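Local coordinates for protein 2-c-methyl-d-erythritol 4-phosphate cytidylyltransferase (Streptococcus pneumoniae, PDB 2VSH) that transfers the cytidylyl group of CTP to D-ribitol 5-phosphate, supplying CDP-ribitol for teichoic acid precursors, at residues A5-G10 with E39-E44; L26-R31 with V115-T120; E44-K49 with D126-A131; D64-Y69 with E75-T80. All coordinates share one frame; numbering follows the deposited sequence.

The four contacts belong to one alpha/beta fold built on a mixed seven-stranded sheet. Contact 1 sets helix 33-42 against strand 3-9; contact 3, its centre about 11 Å away, shares Glu44 and packs the following turn on helix 121-133, near the same strand. Contacts 2 and 4 lie farther out: contact 2 joins the 27-32 hairpin to the loop after strand 108-113, about 21 Å from contact 3, and contact 4 lies at edge strand 77-81. Along the chain, contact 1 closes before contacts 3 and 4 open, contact 2 alternates with contacts 1 and 3, and contact 4 is nested inside both 2 and 3. A Glu39-Arg31 salt bridge ties contacts 1 and 2.

Contact 1: residues A5-G10 with E39-E44; sequences AGILAG and EKFVLE
Glu39 OE1 forms a salt bridge with Arg31 NH2, a polar tie at the edge of a contact that is otherwise apolar and is carried by the ring of Phe41. Helix 33-42, which holds both Glu39 and Phe41, links strand 3-9 in sequence to the parallel strand 50-54, and Ala5 pairs through its main chain with Lys49 and Val51, so the unit is a beta-alpha-beta crossover of the GT-A-type alpha/beta domain. Phe41 points toward the sheet and meets two strand residues on the same side, Ala5 and Ile7, while Gly6 between them has no side chain and takes no part. The ring bears on Ala5 obliquely: Ala5 CB is 3.4 Å from Phe41 CD1, the tightest approach here, and the same methyl is 3.8 Å from Phe41 CE1. Ile7 and Phe41 reach toward one another from opposite directions, and the CD1 methyl of Ile7 lies over a ring face, 4.0 Å from the centroid of Phe41 and 29° off the ring normal, which satisfies the geometry of a CH-pi contact. Two successive bends place that methyl, since CG1 stands beside the backbone N and chi2 (-58°) folds CD1 back; the residue was modelled in two conformers, and this describes one of them. All three residues are buried, and Ile119 and Ile124 also pack on Phe41. Leu8, Ala9 and Gly10, farther along the same strand and at its end, probably contribute to the CTP site. Within the CH-pi pair, the nearest atoms are Ile7 CD1 and Phe41 CE2, at 3.6 Å.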
loop_
_atom_site.group_PDB
_atom_site.type_symbol
_atom_site.label_atom_id
_atom_site.label_comp_id
_atom_site.label_asym_id
_atom_site.label_seq_id
_atom_site.Cartn_x
_atom_site.Cartn_y
_atom_site.Cartn_z
ATOM N N ALA A 5 22.100 -10.102 -12.716
ATOM C CA ALA A 5 21.226 -9.168 -12.029
ATOM C C ALA A 5 20.921 -8.044 -13.006
ATOM O O ALA A 5 21.818 -7.581 -13.734
ATOM C CB ALA A 5 21.864 -8.622 -10.754
ATOM N N GLY A 6 19.647 -7.636 -13.029
ATOM C CA GLY A 6 19.165 -6.514 -13.847
ATOM C C GLY A 6 18.602 -5.426 -12.949
ATOM O O GLY A 6 17.436 -5.479 -12.542
ATOM N N ILE A 7 19.424 -4.420 -12.661
ATOM C CA ILE A 7 19.046 -3.351 -11.731
ATOM C C ILE A 7 18.391 -2.180 -12.481
ATOM O O ILE A 7 19.026 -1.531 -13.343
ATOM C CB ILE A 7 20.269 -2.890 -10.874
ATOM C CG1 ILE A 7 20.954 -4.096 -10.191
ATOM C CG2 ILE A 7 19.874 -1.802 -9.873
ATOM C CD1 ILE A 7 20.055 -4.946 -9.262
ATOM N N LEU A 8 17.121 -1.923 -12.146
ATOM C CA LEU A 8 16.305 -0.919 -12.812
ATOM C C LEU A 8 16.440 0.393 -12.096
ATOM O O LEU A 8 15.893 0.591 -11.002
ATOM C CB LEU A 8 14.843 -1.371 -12.884
ATOM C CG LEU A 8 14.665 -2.622 -13.752
ATOM C CD1 LEU A 8 13.460 -3.415 -13.326
ATOM C CD2 LEU A 8 14.574 -2.229 -15.224
ATOM N N ALA A 9 17.197 1.285 -12.725
ATOM C CA ALA A 9 17.631 2.531 -12.097
ATOM C C ALA A 9 17.395 3.711 -13.036
ATOM O O ALA A 9 18.113 4.715 -12.992
ATOM C CB ALA A 9 19.097 2.418 -11.718
ATOM N N GLY A 10 16.372 3.592 -13.880
ATOM C CA GLY A 10 15.985 4.672 -14.793
ATOM C C GLY A 10 14.742 5.423 -14.337
ATOM O O GLY A 10 14.657 5.900 -13.190
ATOM N N GLU A 39 25.436 -3.555 -4.057
ATOM C CA GLU A 39 26.162 -4.285 -2.999
ATOM C C GLU A 39 25.531 -5.616 -2.613
ATOM O O GLU A 39 26.236 -6.591 -2.427
ATOM C CB GLU A 39 26.280 -3.442 -1.725
ATOM C CG GLU A 39 27.520 -2.564 -1.676
ATOM C CD GLU A 39 27.519 -1.621 -0.483
ATOM O OE1 GLU A 39 26.657 -1.784 0.414
ATOM O OE2 GLU A 39 28.380 -0.713 -0.440
ATOM N N LYS A 40 24.205 -5.638 -2.482
ATOM C CA LYS A 40 23.484 -6.850 -2.111
ATOM C C LYS A 40 23.626 -7.958 -3.148
ATOM O O LYS A 40 23.443 -9.127 -2.809
ATOM C CB LYS A 40 21.991 -6.566 -1.878
ATOM C CG LYS A 40 21.646 -5.570 -0.774
ATOM C CD LYS A 40 22.122 -6.034 0.589
ATOM C CE LYS A 40 21.508 -5.189 1.673
ATOM N NZ LYS A 40 22.035 -3.788 1.645
ATOM N N PHE A 41 23.942 -7.593 -4.399
ATOM C CA PHE A 41 24.095 -8.569 -5.502
ATOM C C PHE A 41 25.537 -9.035 -5.772
ATOM O O PHE A 41 25.742 -10.131 -6.306
ATOM C CB PHE A 41 23.503 -8.027 -6.810
ATOM C CG PHE A 41 21.999 -8.098 -6.881
ATOM C CD1 PHE A 41 21.371 -9.207 -7.446
ATOM C CD2 PHE A 41 21.207 -7.057 -6.383
ATOM C CE1 PHE A 41 19.979 -9.278 -7.531
ATOM C CE2 PHE A 41 19.801 -7.116 -6.458
ATOM C CZ PHE A 41 19.189 -8.230 -7.032
ATOM N N VAL A 42 26.517 -8.205 -5.417
ATOM C CA VAL A 42 27.946 -8.525 -5.621
ATOM C C VAL A 42 28.454 -9.744 -4.852
ATOM O O VAL A 42 29.401 -10.395 -5.302
ATOM C CB VAL A 42 28.925 -7.319 -5.349
ATOM C CG1 VAL A 42 28.539 -6.085 -6.156
ATOM C CG2 VAL A 42 29.062 -7.002 -3.847
ATOM N N LEU A 43 27.874 -10.043 -3.693
ATOM C CA LEU A 43 28.353 -11.191 -2.924
ATOM C C LEU A 43 27.846 -12.508 -3.440
ATOM O O LEU A 43 28.459 -13.552 -3.183
ATOM C CB LEU A 43 27.979 -11.094 -1.444
ATOM C CG LEU A 43 28.848 -10.309 -0.488
ATOM C CD1 LEU A 43 28.246 -10.502 0.888
ATOM C CD2 LEU A 43 30.291 -10.793 -0.531
ATOM N N GLU A 44 26.722 -12.469 -4.145
ATOM C CA GLU A 44 26.079 -13.698 -4.596
ATOM C C GLU A 44 26.972 -14.429 -5.596
ATOM O O GLU A 44 27.158 -13.954 -6.722
ATOM C CB GLU A 44 24.686 -13.403 -5.180
ATOM C CG GLU A 44 23.998 -14.625 -5.810
ATOM C CD GLU A 44 23.990 -15.827 -4.897
ATOM O OE1 GLU A 44 24.313 -16.933 -5.368
ATOM O OE2 GLU A 44 23.684 -15.660 -3.699
#

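Contact 2: residues L26-R31 with V115-T120; sequences LELGDR and VRPFIT
Leu28 crosses both Pro117 and Phe118 at about a right angle, presenting one methyl to the pair. It sits in a small beta hairpin formed by strands 27-28 and 31-32, whereas its partners belong to a type I beta turn from Arg116 to Ile119, in the loop between strand 108-113 and helix 121-133. On the leucine side a single atom does the touching: Leu28 CD2 lies 4.1 Å from Phe118 CZ and 4.2 Å from Pro117 CG. With CG held anti to the backbone N (chi1 -175°), the leucine extends away from the hairpin strand; Leu28 CA and Pro117 CA are 9.4 Å apart, and the two side chains span this together. The two partners are themselves packed together. Pro117 CG stands 4.0 Å above the plane of the Phe118 ring, offset toward the rim, so proline and phenylalanine offer the methyl a shared apolar surface. Against that ring Leu28 CD2 comes in obliquely. These distances describe light van der Waals packing, in keeping with the 79 Å² buried between the segments. Helix 223-232 completes the cluster, as Ala229 touches both Leu28 and Phe118. Pro117 also rests on His36 and Thr37 of helix 33-42, and its carbonyl accepts from Lys40 NZ. Leu28 is also paired within its hairpin: the turn passes through Gly29, whose phi is positive at 72°, and closes with Leu28 N donating to Arg31 O at 2.8 Å.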
loop_
_atom_site.group_PDB
_atom_site.type_symbol
_atom_site.label_atom_id
_atom_site.label_comp_id
_atom_site.label_asym_id
_atom_site.label_seq_id
_atom_site.Cartn_x
_atom_site.Cartn_y
_atom_site.Cartn_z
ATOM N N LEU A 26 20.459 9.422 -4.206
ATOM C CA LEU A 26 20.511 10.006 -2.882
ATOM C C LEU A 26 21.249 9.109 -1.894
ATOM O O LEU A 26 21.177 7.885 -1.980
ATOM C CB LEU A 26 19.082 10.265 -2.396
ATOM C CG LEU A 26 18.687 11.731 -2.260
ATOM C CD1 LEU A 26 19.348 12.624 -3.293
ATOM C CD2 LEU A 26 17.159 11.878 -2.285
ATOM N N GLU A 27 21.929 9.738 -0.937
ATOM C CA GLU A 27 22.674 9.016 0.090
ATOM C C GLU A 27 21.742 8.399 1.127
ATOM O O GLU A 27 20.823 9.052 1.630
ATOM C CB GLU A 27 23.690 9.946 0.765
ATOM C CG GLU A 27 24.340 9.380 2.026
ATOM C CD GLU A 27 25.404 10.296 2.604
ATOM O OE1 GLU A 27 26.587 10.097 2.254
ATOM O OE2 GLU A 27 25.055 11.216 3.398
ATOM N N LEU A 28 21.988 7.129 1.427
ATOM C CA LEU A 28 21.422 6.486 2.599
ATOM C C LEU A 28 22.598 6.079 3.480
ATOM O O LEU A 28 23.455 5.292 3.058
ATOM C CB LEU A 28 20.592 5.268 2.191
ATOM C CG LEU A 28 19.821 4.515 3.275
ATOM C CD1 LEU A 28 18.826 5.412 4.008
ATOM C CD2 LEU A 28 19.139 3.300 2.668
ATOM N N GLY A 29 22.644 6.608 4.695
ATOM C CA GLY A 29 23.784 6.384 5.571
ATOM C C GLY A 29 24.929 7.182 4.997
ATOM O O GLY A 29 24.947 8.408 5.104
ATOM N N ASP A 30 25.862 6.498 4.340
ATOM C CA ASP A 30 27.029 7.173 3.781
ATOM C C ASP A 30 27.311 6.805 2.310
ATOM O O ASP A 30 28.362 7.150 1.759
ATOM C CB ASP A 30 28.247 6.951 4.691
ATOM C CG ASP A 30 28.085 7.622 6.070
ATOM O OD1 ASP A 30 28.180 8.873 6.162
ATOM O OD2 ASP A 30 27.863 6.895 7.072
ATOM N N ARG A 31 26.338 6.150 1.674
ATOM C CA ARG A 31 26.456 5.687 0.289
ATOM C C ARG A 31 25.120 5.840 -0.429
ATOM O O ARG A 31 24.074 5.704 0.213
ATOM C CB ARG A 31 26.880 4.215 0.273
ATOM C CG ARG A 31 28.381 4.052 0.424
ATOM C CD ARG A 31 28.808 2.806 1.189
ATOM N NE ARG A 31 27.852 1.708 1.114
ATOM C CZ ARG A 31 27.271 1.169 2.181
ATOM N NH1 ARG A 31 27.546 1.631 3.398
ATOM N NH2 ARG A 31 26.420 0.169 2.039
ATOM N N VAL A 115 15.817 1.316 -6.095
ATOM C CA VAL A 115 15.405 1.939 -4.824
ATOM C C VAL A 115 14.843 0.954 -3.798
ATOM O O VAL A 115 14.142 1.336 -2.847
ATOM C CB VAL A 115 14.412 3.092 -5.042
ATOM C CG1 VAL A 115 15.126 4.293 -5.675
ATOM C CG2 VAL A 115 13.183 2.615 -5.874
ATOM N N ARG A 116 15.171 -0.310 -3.990
ATOM C CA ARG A 116 14.883 -1.345 -3.007
ATOM C C ARG A 116 16.198 -1.890 -2.422
ATOM O O ARG A 116 16.594 -3.011 -2.738
ATOM C CB ARG A 116 14.058 -2.464 -3.623
ATOM C CG ARG A 116 12.568 -2.131 -3.782
ATOM C CD ARG A 116 11.784 -3.370 -4.176
ATOM N NE ARG A 116 10.480 -3.020 -4.746
ATOM C CZ ARG A 116 9.333 -2.985 -4.074
ATOM N NH1 ARG A 116 9.292 -3.272 -2.786
ATOM N NH2 ARG A 116 8.212 -2.650 -4.697
ATOM N N PRO A 117 16.879 -1.087 -1.572
ATOM C CA PRO A 117 18.203 -1.504 -1.067
ATOM C C PRO A 117 18.182 -2.609 -0.003
ATOM O O PRO A 117 19.261 -3.121 0.357
ATOM C CB PRO A 117 18.783 -0.212 -0.484
ATOM C CG PRO A 117 17.597 0.605 -0.102
ATOM C CD PRO A 117 16.465 0.218 -1.029
ATOM N N PHE A 118 16.992 -2.988 0.488
ATOM C CA PHE A 118 16.917 -3.946 1.602
ATOM C C PHE A 118 16.648 -5.379 1.162
ATOM O O PHE A 118 16.278 -6.230 1.979
ATOM C CB PHE A 118 15.891 -3.500 2.642
ATOM C CG PHE A 118 16.169 -2.134 3.194
ATOM C CD1 PHE A 118 17.282 -1.910 4.005
ATOM C CD2 PHE A 118 15.328 -1.070 2.898
ATOM C CE1 PHE A 118 17.559 -0.624 4.505
ATOM C CE2 PHE A 118 15.592 0.218 3.403
ATOM C CZ PHE A 118 16.701 0.427 4.210
ATOM N N ILE A 119 16.854 -5.640 -0.126
ATOM C CA ILE A 119 16.787 -6.999 -0.658
ATOM C C ILE A 119 17.878 -7.799 0.045
ATOM O O ILE A 119 18.920 -7.250 0.408
ATOM C CB ILE A 119 16.986 -7.001 -2.208
ATOM C CG1 ILE A 119 16.832 -8.420 -2.804
ATOM C CG2 ILE A 119 18.317 -6.282 -2.584
ATOM C CD1 ILE A 119 17.035 -8.498 -4.304
ATOM N N THR A 120 17.634 -9.097 0.236
ATOM C CA THR A 120 18.559 -9.972 0.930
ATOM C C THR A 120 19.015 -11.080 -0.027
ATOM O O THR A 120 18.373 -11.336 -1.049
ATOM C CB THR A 120 17.878 -10.621 2.156
ATOM O OG1 THR A 120 16.792 -11.446 1.712
ATOM C CG2 THR A 120 17.356 -9.557 3.162
#

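Contact 3: residues E44-K49 with D126-A131; sequences EPSIEK and DNIQLA
Ile128 directs its CD1 methyl at the turn formed by Glu44 to Ile47, where it lies 3.6 Å from Ser46 OG, a van der Waals touch of a methyl on a hydroxyl oxygen. The isoleucine is stretched out: CG1 stands beside the backbone N and chi2 of 159° carries CD1 straight off the helix surface. Ser46 has its hydroxyl between its own backbone N and carbonyl carbon (chi1 68°), and from there Ser46 OG donates to Glu44 OE1 at 2.8 Å. Ser46 N binds Glu44 OE1 too, at 3.1 Å with an N-H...O angle of 154°. The two donors approach from opposite faces of the carboxylate plane, both on the anti side, and fix the carboxylate against Ser46 within the type I turn, whose own Ile47 N to Glu44 O bond is weak. Gln125 NE2, on helix 121-133, donates to Glu44 OE2, a polar tie between turn and helix. The second apolar touch is Ile47 CD1 to Ile128 CD1 at 4.2 Å, with the two side chains set at a slant; Ile47 has a second modelled conformer, so this pair is less certain. Ile3 of the sheet packs on both isoleucines. The arrangement is that of the layered alpha/beta fold, in which the turn from helix 33-42 to strand 50-54 abuts helix 121-133.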
loop_
_atom_site.group_PDB
_atom_site.type_symbol
_atom_site.label_atom_id
_atom_site.label_comp_id
_atom_site.label_asym_id
_atom_site.label_seq_id
_atom_site.Cartn_x
_atom_site.Cartn_y
_atom_site.Cartn_z
ATOM N N GLU A 44 26.722 -12.469 -4.145
ATOM C CA GLU A 44 26.079 -13.698 -4.596
ATOM C C GLU A 44 26.972 -14.429 -5.596
ATOM O O GLU A 44 27.158 -13.954 -6.722
ATOM C CB GLU A 44 24.686 -13.403 -5.180
ATOM C CG GLU A 44 23.998 -14.625 -5.810
ATOM C CD GLU A 44 23.990 -15.827 -4.897
ATOM O OE1 GLU A 44 24.313 -16.933 -5.368
ATOM O OE2 GLU A 44 23.684 -15.660 -3.699
ATOM N N PRO A 45 27.524 -15.597 -5.196
ATOM C CA PRO A 45 28.472 -16.247 -6.103
ATOM C C PRO A 45 27.891 -16.689 -7.447
ATOM O O PRO A 45 28.656 -16.866 -8.392
ATOM C CB PRO A 45 28.971 -17.451 -5.299
ATOM C CG PRO A 45 27.913 -17.719 -4.306
ATOM C CD PRO A 45 27.363 -16.365 -3.947
ATOM N N SER A 46 26.575 -16.863 -7.544
ATOM C CA SER A 46 26.003 -17.433 -8.784
ATOM C C SER A 46 25.662 -16.383 -9.859
ATOM O O SER A 46 25.241 -16.734 -10.959
ATOM C CB SER A 46 24.810 -18.347 -8.479
ATOM O OG SER A 46 23.697 -17.615 -7.982
ATOM N N ILE A 47 25.882 -15.106 -9.550
ATOM C CA ILE A 47 25.616 -14.000 -10.477
ATOM C C ILE A 47 26.834 -13.743 -11.364
ATOM O O ILE A 47 27.929 -13.494 -10.850
ATOM C CB ILE A 47 25.255 -12.685 -9.705
ATOM C CG1 ILE A 47 23.977 -12.856 -8.862
ATOM C CG2 ILE A 47 25.131 -11.468 -10.657
ATOM C CD1 ILE A 47 22.694 -13.050 -9.651
ATOM N N GLU A 48 26.642 -13.779 -12.680
ATOM C CA GLU A 48 27.714 -13.510 -13.638
ATOM C C GLU A 48 28.052 -12.010 -13.723
ATOM O O GLU A 48 29.188 -11.617 -13.477
ATOM C CB GLU A 48 27.326 -14.070 -15.015
ATOM C CG GLU A 48 28.347 -13.847 -16.121
ATOM C CD GLU A 48 29.660 -14.615 -15.969
ATOM O OE1 GLU A 48 30.511 -14.465 -16.882
ATOM O OE2 GLU A 48 29.863 -15.364 -14.984
ATOM N N LYS A 49 27.076 -11.181 -14.083
ATOM C CA LYS A 49 27.278 -9.726 -14.140
ATOM C C LYS A 49 26.105 -9.054 -13.487
ATOM O O LYS A 49 25.020 -9.616 -13.446
ATOM C CB LYS A 49 27.371 -9.219 -15.587
ATOM C CG LYS A 49 28.602 -9.640 -16.356
ATOM C CD LYS A 49 29.871 -9.089 -15.743
ATOM C CE LYS A 49 31.055 -9.272 -16.670
ATOM N NZ LYS A 49 32.308 -9.410 -15.889
ATOM N N ASP A 126 16.219 -17.460 -3.501
ATOM C CA ASP A 126 14.873 -18.006 -3.751
ATOM C C ASP A 126 14.367 -17.771 -5.164
ATOM O O ASP A 126 13.800 -18.676 -5.772
ATOM C CB ASP A 126 13.858 -17.435 -2.762
ATOM C CG ASP A 126 13.975 -18.055 -1.404
ATOM O OD1 ASP A 126 14.905 -18.871 -1.203
ATOM O OD2 ASP A 126 13.134 -17.734 -0.532
ATOM N N ASN A 127 14.570 -16.553 -5.664
ATOM C CA ASN A 127 14.230 -16.179 -7.029
ATOM C C ASN A 127 14.928 -17.025 -8.060
ATOM O O ASN A 127 14.307 -17.507 -9.008
ATOM C CB ASN A 127 14.548 -14.692 -7.268
ATOM C CG ASN A 127 13.343 -13.819 -7.057
ATOM O OD1 ASN A 127 12.702 -13.404 -8.017
ATOM N ND2 ASN A 127 12.999 -13.567 -5.795
ATOM N N ILE A 128 16.231 -17.215 -7.863
ATOM C CA ILE A 128 17.017 -18.049 -8.767
ATOM C C ILE A 128 16.522 -19.499 -8.725
ATOM O O ILE A 128 16.367 -20.142 -9.764
ATOM C CB ILE A 128 18.536 -17.955 -8.441
ATOM C CG1 ILE A 128 19.064 -16.550 -8.811
ATOM C CG2 ILE A 128 19.318 -19.055 -9.171
ATOM C CD1 ILE A 128 20.377 -16.157 -8.084
ATOM N N GLN A 129 16.266 -20.012 -7.526
ATOM C CA GLN A 129 15.857 -21.402 -7.379
ATOM C C GLN A 129 14.481 -21.668 -8.010
ATOM O O GLN A 129 14.318 -22.627 -8.765
ATOM C CB GLN A 129 15.853 -21.804 -5.903
ATOM C CG GLN A 129 15.441 -23.257 -5.666
ATOM C CD GLN A 129 15.140 -23.554 -4.202
ATOM O OE1 GLN A 129 14.923 -22.639 -3.402
ATOM N NE2 GLN A 129 15.128 -24.832 -3.848
ATOM N N LEU A 130 13.506 -20.820 -7.682
ATOM C CA LEU A 130 12.166 -20.867 -8.290
ATOM C C LEU A 130 12.179 -20.732 -9.830
ATOM O O LEU A 130 11.419 -21.424 -10.524
ATOM C CB LEU A 130 11.269 -19.810 -7.640
ATOM C CG LEU A 130 10.250 -20.101 -6.523
ATOM C CD1 LEU A 130 10.250 -21.530 -5.976
ATOM C CD2 LEU A 130 10.339 -19.094 -5.408
ATOM N N ALA A 131 13.062 -19.891 -10.375
ATOM C CA ALA A 131 13.166 -19.730 -11.841
ATOM C C ALA A 131 13.521 -21.033 -12.589
ATOM O O ALA A 131 13.244 -21.167 -13.784
ATOM C CB ALA A 131 14.144 -18.606 -12.205
#

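Contact 4: residues D64-Y69 with E75-T80; sequences DLVDKY and ERIIIT
Val66 turns from helix 59-69 toward strand 77-81 and meets both Ile77 and Ile79. Its CB makes no close contact across the interface; the two methyls beyond it do the work and go to different atoms. Val66 CG1, anti to the backbone N (chi1 170°), reaches Ile77 CD1 at 4.0 Å. Val66 CG2, on the branch that stands beside the backbone N, lies 4.1 Å from Ile77 CG2 and 4.2 Å from Ile79 CD1. The branched valine thus straddles Ile77, one methyl on the end of its longer arm and the other on its shorter one, before touching the next inward-facing strand residue. The directions differ as well: Val66 and Ile77 point at each other and meet tip to tip, whereas Val66 and Ile79 slide past each other in opposite senses. Ile77 can meet CG1 because its longer arm is extended, with chi2 of 157°. All the distances lie near ordinary van der Waals separation, and the 106 Å² buried between the segments comes from these three residues. The closest CA pair, Val66 CA and Ile77 CA, is 8.0 Å apart, and this separation is spanned by side chains. Strand 50-54, helix 59-69 and strand 77-81 form a beta-alpha-beta unit in which the last strand is an edge of the chain's main sheet. Val52 of the neighbouring strand touches both isoleucines, and Ile38 of helix 33-42 packs on Ile77, so the valine lies where helix 59-69 meets that sheet beside helix 33-42.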
loop_
_atom_site.group_PDB
_atom_site.type_symbol
_atom_site.label_atom_id
_atom_site.label_comp_id
_atom_site.label_asym_id
_atom_site.label_seq_id
_atom_site.Cartn_x
_atom_site.Cartn_y
_atom_site.Cartn_z
ATOM N N ASP A 64 30.812 6.822 -12.260
ATOM C CA ASP A 64 31.588 7.480 -11.209
ATOM C C ASP A 64 31.321 6.835 -9.838
ATOM O O ASP A 64 32.255 6.565 -9.078
ATOM C CB ASP A 64 31.276 8.993 -11.131
ATOM C CG ASP A 64 31.808 9.781 -12.324
ATOM O OD1 ASP A 64 32.539 9.203 -13.150
ATOM O OD2 ASP A 64 31.496 11.000 -12.430
ATOM N N LEU A 65 30.049 6.597 -9.532
ATOM C CA LEU A 65 29.640 6.004 -8.252
ATOM C C LEU A 65 30.249 4.610 -8.029
ATOM O O LEU A 65 30.719 4.294 -6.929
ATOM C CB LEU A 65 28.117 5.932 -8.174
ATOM C CG LEU A 65 27.279 6.987 -7.436
ATOM C CD1 LEU A 65 27.955 8.355 -7.204
ATOM C CD2 LEU A 65 25.920 7.133 -8.099
ATOM N N VAL A 66 30.240 3.793 -9.078
ATOM C CA VAL A 66 30.893 2.472 -9.066
ATOM C C VAL A 66 32.398 2.599 -8.839
ATOM O O VAL A 66 32.961 1.904 -7.987
ATOM C CB VAL A 66 30.600 1.679 -10.357
ATOM C CG1 VAL A 66 31.471 0.406 -10.448
ATOM C CG2 VAL A 66 29.125 1.338 -10.434
ATOM N N ASP A 67 33.043 3.503 -9.575
ATOM C CA ASP A 67 34.469 3.759 -9.386
ATOM C C ASP A 67 34.762 4.158 -7.951
ATOM O O ASP A 67 35.748 3.710 -7.361
ATOM C CB ASP A 67 34.964 4.852 -10.337
ATOM C CG ASP A 67 35.148 4.361 -11.757
ATOM O OD1 ASP A 67 35.102 3.136 -11.985
ATOM O OD2 ASP A 67 35.353 5.208 -12.658
ATOM N N LYS A 68 33.894 5.002 -7.395
ATOM C CA LYS A 68 34.099 5.587 -6.075
ATOM C C LYS A 68 33.746 4.625 -4.942
ATOM O O LYS A 68 34.488 4.516 -3.964
ATOM C CB LYS A 68 33.258 6.857 -5.914
ATOM C CG LYS A 68 33.562 7.637 -4.626
ATOM C CD LYS A 68 32.661 8.849 -4.462
ATOM C CE LYS A 68 33.265 9.875 -3.514
ATOM N NZ LYS A 68 33.602 9.310 -2.178
ATOM N N TYR A 69 32.600 3.954 -5.066
ATOM C CA TYR A 69 32.062 3.169 -3.957
ATOM C C TYR A 69 32.322 1.670 -4.059
ATOM O O TYR A 69 32.344 0.983 -3.043
ATOM C CB TYR A 69 30.556 3.457 -3.740
ATOM C CG TYR A 69 30.311 4.831 -3.174
ATOM C CD1 TYR A 69 29.934 5.895 -3.998
ATOM C CD2 TYR A 69 30.515 5.086 -1.813
ATOM C CE1 TYR A 69 29.736 7.177 -3.461
ATOM C CE2 TYR A 69 30.327 6.345 -1.277
ATOM C CZ TYR A 69 29.921 7.384 -2.098
ATOM O OH TYR A 69 29.759 8.632 -1.549
ATOM N N GLU A 75 34.526 -4.580 -12.730
ATOM C CA GLU A 75 34.409 -5.481 -13.871
ATOM C C GLU A 75 33.181 -6.389 -13.804
ATOM O O GLU A 75 32.800 -6.981 -14.810
ATOM C CB GLU A 75 35.685 -6.313 -14.037
ATOM C CG GLU A 75 36.768 -5.648 -14.875
ATOM C CD GLU A 75 37.794 -4.896 -14.047
ATOM O OE1 GLU A 75 39.015 -5.150 -14.227
ATOM O OE2 GLU A 75 37.392 -4.045 -13.222
ATOM N N ARG A 76 32.580 -6.501 -12.621
ATOM C CA ARG A 76 31.352 -7.269 -12.419
ATOM C C ARG A 76 30.099 -6.465 -12.776
ATOM O O ARG A 76 29.005 -7.026 -12.875
ATOM C CB ARG A 76 31.233 -7.701 -10.950
ATOM C CG ARG A 76 32.487 -8.363 -10.341
ATOM C CD ARG A 76 32.561 -9.898 -10.559
ATOM N NE ARG A 76 31.264 -10.541 -10.764
ATOM C CZ ARG A 76 30.343 -10.766 -9.825
ATOM N NH1 ARG A 76 30.521 -10.401 -8.551
ATOM N NH2 ARG A 76 29.219 -11.363 -10.169
ATOM N N ILE A 77 30.257 -5.150 -12.930
ATOM C CA ILE A 77 29.124 -4.251 -13.103
ATOM C C ILE A 77 29.140 -3.637 -14.499
ATOM O O ILE A 77 30.179 -3.173 -14.954
ATOM C CB ILE A 77 29.107 -3.149 -12.022
ATOM C CG1 ILE A 77 28.984 -3.800 -10.633
ATOM C CG2 ILE A 77 27.959 -2.157 -12.283
ATOM C CD1 ILE A 77 29.477 -2.969 -9.474
ATOM N N ILE A 78 27.992 -3.679 -15.175
ATOM C CA ILE A 78 27.805 -3.029 -16.474
ATOM C C ILE A 78 26.718 -1.975 -16.305
ATOM O O ILE A 78 25.588 -2.302 -15.952
ATOM C CB ILE A 78 27.433 -4.050 -17.609
ATOM C CG1 ILE A 78 28.603 -5.004 -17.886
ATOM C CG2 ILE A 78 27.036 -3.328 -18.891
ATOM C CD1 ILE A 78 28.225 -6.278 -18.694
ATOM N N ILE A 79 27.089 -0.711 -16.507
ATOM C CA ILE A 79 26.116 0.380 -16.614
ATOM C C ILE A 79 25.659 0.522 -18.065
ATOM O O ILE A 79 26.486 0.615 -18.978
ATOM C CB ILE A 79 26.689 1.741 -16.111
ATOM C CG1 ILE A 79 27.337 1.593 -14.722
ATOM C CG2 ILE A 79 25.585 2.823 -16.084
ATOM C CD1 ILE A 79 26.368 1.187 -13.575
ATOM N N THR A 80 24.346 0.539 -18.281
ATOM C CA THR A 80 23.804 0.717 -19.635
ATOM C C THR A 80 22.619 1.682 -19.638
ATOM O O THR A 80 22.015 1.937 -18.592
ATOM C CB THR A 80 23.464 -0.644 -20.325
ATOM O OG1 THR A 80 23.310 -0.452 -21.739
ATOM C CG2 THR A 80 22.198 -1.288 -19.734
#